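Local coordinates for protein anti-H(O) lectin 1 (Ulex europaeus, PDB 1FX5) that binds L-fucose as a calcium- and manganese-containing legume lectin that recognises the O(H) blood-group determinant, at residues F68-S73 with L229-T234. Sequence-based numbering, arbitrary orientation.
Sequences FITSFS and LNWYFT
Ile69 pairs with Thr234 and Ser71 with Tyr232 as hydrogen-bonded antiparallel pairs joining neighbouring strands of the flat back sheet of the legume lectin β-sandwich. The inward face, bearing Phe68, Thr70, Phe72, Trp231 and Phe233, is the tightly packed one. Here the Phe68 and Phe233 rings are tilted 27° and offset, their centroids 6.0 Å apart, leaving little face-to-face overlap. Phe214 meets Trp231 and Phe72, while Phe91 of strand 88-94 touches Thr70 and Trp231, filling the interior between the sheets. The outward face is looser: Tyr232 swings its ring past Ser71, with CD2 3.7 Å from Ser71 OG, and Ile69 CG2 reaches Tyr232 CE2 at 4.2 Å. At the Ser73 end, where Leu229 N bonds almost straight to Ser73 O (2.9 Å), a water links Ser73 OG to Asn230 OD1, which also takes a weak bond from Ser73 N (3.3 Å). The buried hydroxyl of Thr70, set opposite its own backbone N (chi1 -167°), makes two bonds, at roughly a right angle to each other: OG1 donates to Tyr232 O, 2.9 Å away, a carbonyl shared with Ser71 N, and accepts from Trp231 NE1 at 3.0 Å, OG1 sitting at the edge of the indole only 13° out of its plane.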
loop_
_atom_site.group_PDB
_atom_site.type_symbol
_atom_site.label_atom_id
_atom_site.label_comp_id
_atom_site.label_asym_id
_atom_site.label_seq_id
_atom_site.Cartn_x
_atom_site.Cartn_y
_atom_site.Cartn_z
ATOM N N PHE A 68 -12.747 7.418 -6.527
ATOM C CA PHE A 68 -11.384 7.143 -6.966
ATOM C C PHE A 68 -11.138 7.565 -8.397
ATOM O O PHE A 68 -12.082 7.802 -9.176
ATOM C CB PHE A 68 -10.994 5.655 -6.750
ATOM C CG PHE A 68 -11.648 4.669 -7.721
ATOM C CD1 PHE A 68 -12.703 3.856 -7.308
ATOM C CD2 PHE A 68 -11.175 4.522 -9.026
ATOM C CE1 PHE A 68 -13.276 2.909 -8.176
ATOM C CE2 PHE A 68 -11.742 3.587 -9.890
ATOM C CZ PHE A 68 -12.791 2.781 -9.464
ATOM N N ILE A 69 -9.863 7.684 -8.731
ATOM C CA ILE A 69 -9.462 8.058 -10.068
ATOM C C ILE A 69 -8.158 7.330 -10.329
ATOM O O ILE A 69 -7.342 7.186 -9.429
ATOM C CB ILE A 69 -9.248 9.568 -10.218
ATOM C CG1 ILE A 69 -8.867 9.904 -11.651
ATOM C CG2 ILE A 69 -8.116 10.020 -9.352
ATOM C CD1 ILE A 69 -8.625 11.374 -11.859
ATOM N N THR A 70 -8.000 6.797 -11.533
ATOM C CA THR A 70 -6.786 6.082 -11.903
ATOM C C THR A 70 -6.470 6.424 -13.367
ATOM O O THR A 70 -7.382 6.727 -14.163
ATOM C CB THR A 70 -6.955 4.543 -11.731
ATOM O OG1 THR A 70 -5.682 3.894 -11.796
ATOM C CG2 THR A 70 -7.844 3.953 -12.817
ATOM N N SER A 71 -5.186 6.455 -13.701
ATOM C CA SER A 71 -4.773 6.752 -15.063
ATOM C C SER A 71 -3.511 5.945 -15.368
ATOM O O SER A 71 -2.692 5.685 -14.471
ATOM C CB SER A 71 -4.528 8.260 -15.256
ATOM O OG SER A 71 -3.549 8.730 -14.357
ATOM N N PHE A 72 -3.385 5.516 -16.622
ATOM C CA PHE A 72 -2.242 4.733 -17.080
ATOM C C PHE A 72 -2.152 4.759 -18.607
ATOM O O PHE A 72 -3.132 5.071 -19.306
ATOM C CB PHE A 72 -2.340 3.273 -16.577
ATOM C CG PHE A 72 -3.574 2.541 -17.046
ATOM C CD1 PHE A 72 -3.568 1.832 -18.240
ATOM C CD2 PHE A 72 -4.750 2.588 -16.306
ATOM C CE1 PHE A 72 -4.713 1.180 -18.697
ATOM C CE2 PHE A 72 -5.906 1.936 -16.754
ATOM C CZ PHE A 72 -5.894 1.233 -17.951
ATOM N N SER A 73 -0.963 4.471 -19.122
ATOM C CA SER A 73 -0.713 4.430 -20.562
ATOM C C SER A 73 -0.361 2.983 -20.913
ATOM O O SER A 73 0.356 2.312 -20.155
ATOM C CB SER A 73 0.459 5.347 -20.924
ATOM O OG SER A 73 0.129 6.701 -20.650
ATOM N N LEU A 229 2.804 1.147 -19.214
ATOM C CA LEU A 229 3.977 1.993 -19.014
ATOM C C LEU A 229 4.108 2.706 -17.659
ATOM O O LEU A 229 5.219 2.958 -17.184
ATOM C CB LEU A 229 4.045 3.031 -20.138
ATOM C CG LEU A 229 4.283 2.524 -21.557
ATOM C CD1 LEU A 229 3.872 3.596 -22.525
ATOM C CD2 LEU A 229 5.738 2.137 -21.767
ATOM N N ASN A 230 2.985 3.144 -17.104
ATOM C CA ASN A 230 2.986 3.835 -15.821
ATOM C C ASN A 230 1.611 3.669 -15.222
ATOM O O ASN A 230 0.685 3.196 -15.901
ATOM C CB ASN A 230 3.310 5.319 -15.985
ATOM C CG ASN A 230 2.557 5.957 -17.131
ATOM O OD1 ASN A 230 1.330 5.900 -17.206
ATOM N ND2 ASN A 230 3.300 6.543 -18.059
ATOM N N TRP A 231 1.451 4.141 -13.996
ATOM C CA TRP A 231 0.177 4.004 -13.329
ATOM C C TRP A 231 0.068 4.937 -12.144
ATOM O O TRP A 231 0.981 5.002 -11.316
ATOM C CB TRP A 231 0.078 2.554 -12.838
ATOM C CG TRP A 231 -1.208 2.130 -12.198
ATOM C CD1 TRP A 231 -2.453 2.694 -12.365
ATOM C CD2 TRP A 231 -1.391 0.988 -11.351
ATOM N NE1 TRP A 231 -3.394 1.962 -11.676
ATOM C CE2 TRP A 231 -2.773 0.910 -11.049
ATOM C CE3 TRP A 231 -0.524 0.018 -10.827
ATOM C CZ2 TRP A 231 -3.306 -0.108 -10.245
ATOM C CZ3 TRP A 231 -1.054 -0.992 -10.030
ATOM C CH2 TRP A 231 -2.434 -1.046 -9.747
ATOM N N TYR A 232 -1.061 5.629 -12.055
ATOM C CA TYR A 232 -1.338 6.556 -10.972
ATOM C C TYR A 232 -2.716 6.165 -10.424
ATOM O O TYR A 232 -3.638 5.903 -11.220
ATOM C CB TYR A 232 -1.348 7.995 -11.490
ATOM C CG TYR A 232 -1.993 8.963 -10.531
ATOM C CD1 TYR A 232 -1.280 9.497 -9.460
ATOM C CD2 TYR A 232 -3.329 9.342 -10.691
ATOM C CE1 TYR A 232 -1.874 10.389 -8.576
ATOM C CE2 TYR A 232 -3.944 10.234 -9.810
ATOM C CZ TYR A 232 -3.211 10.754 -8.754
ATOM O OH TYR A 232 -3.810 11.649 -7.880
ATOM N N PHE A 233 -2.866 6.156 -9.091
ATOM C CA PHE A 233 -4.133 5.794 -8.454
ATOM C C PHE A 233 -4.354 6.534 -7.154
ATOM O O PHE A 233 -3.437 6.644 -6.334
ATOM C CB PHE A 233 -4.146 4.293 -8.132
ATOM C CG PHE A 233 -5.393 3.826 -7.423
ATOM C CD1 PHE A 233 -6.485 3.362 -8.145
ATOM C CD2 PHE A 233 -5.480 3.858 -6.027
ATOM C CE1 PHE A 233 -7.657 2.933 -7.495
ATOM C CE2 PHE A 233 -6.641 3.433 -5.367
ATOM C CZ PHE A 233 -7.734 2.970 -6.108
ATOM N N THR A 234 -5.589 6.974 -6.927
ATOM C CA THR A 234 -5.925 7.683 -5.711
ATOM C C THR A 234 -7.393 7.473 -5.326
ATOM O O THR A 234 -8.290 7.518 -6.195
ATOM C CB THR A 234 -5.580 9.197 -5.819
ATOM O OG1 THR A 234 -6.097 9.900 -4.687
ATOM C CG2 THR A 234 -6.214 9.794 -7.013
HETATM O O HOH W 1 -0.611 8.391 -18.084
#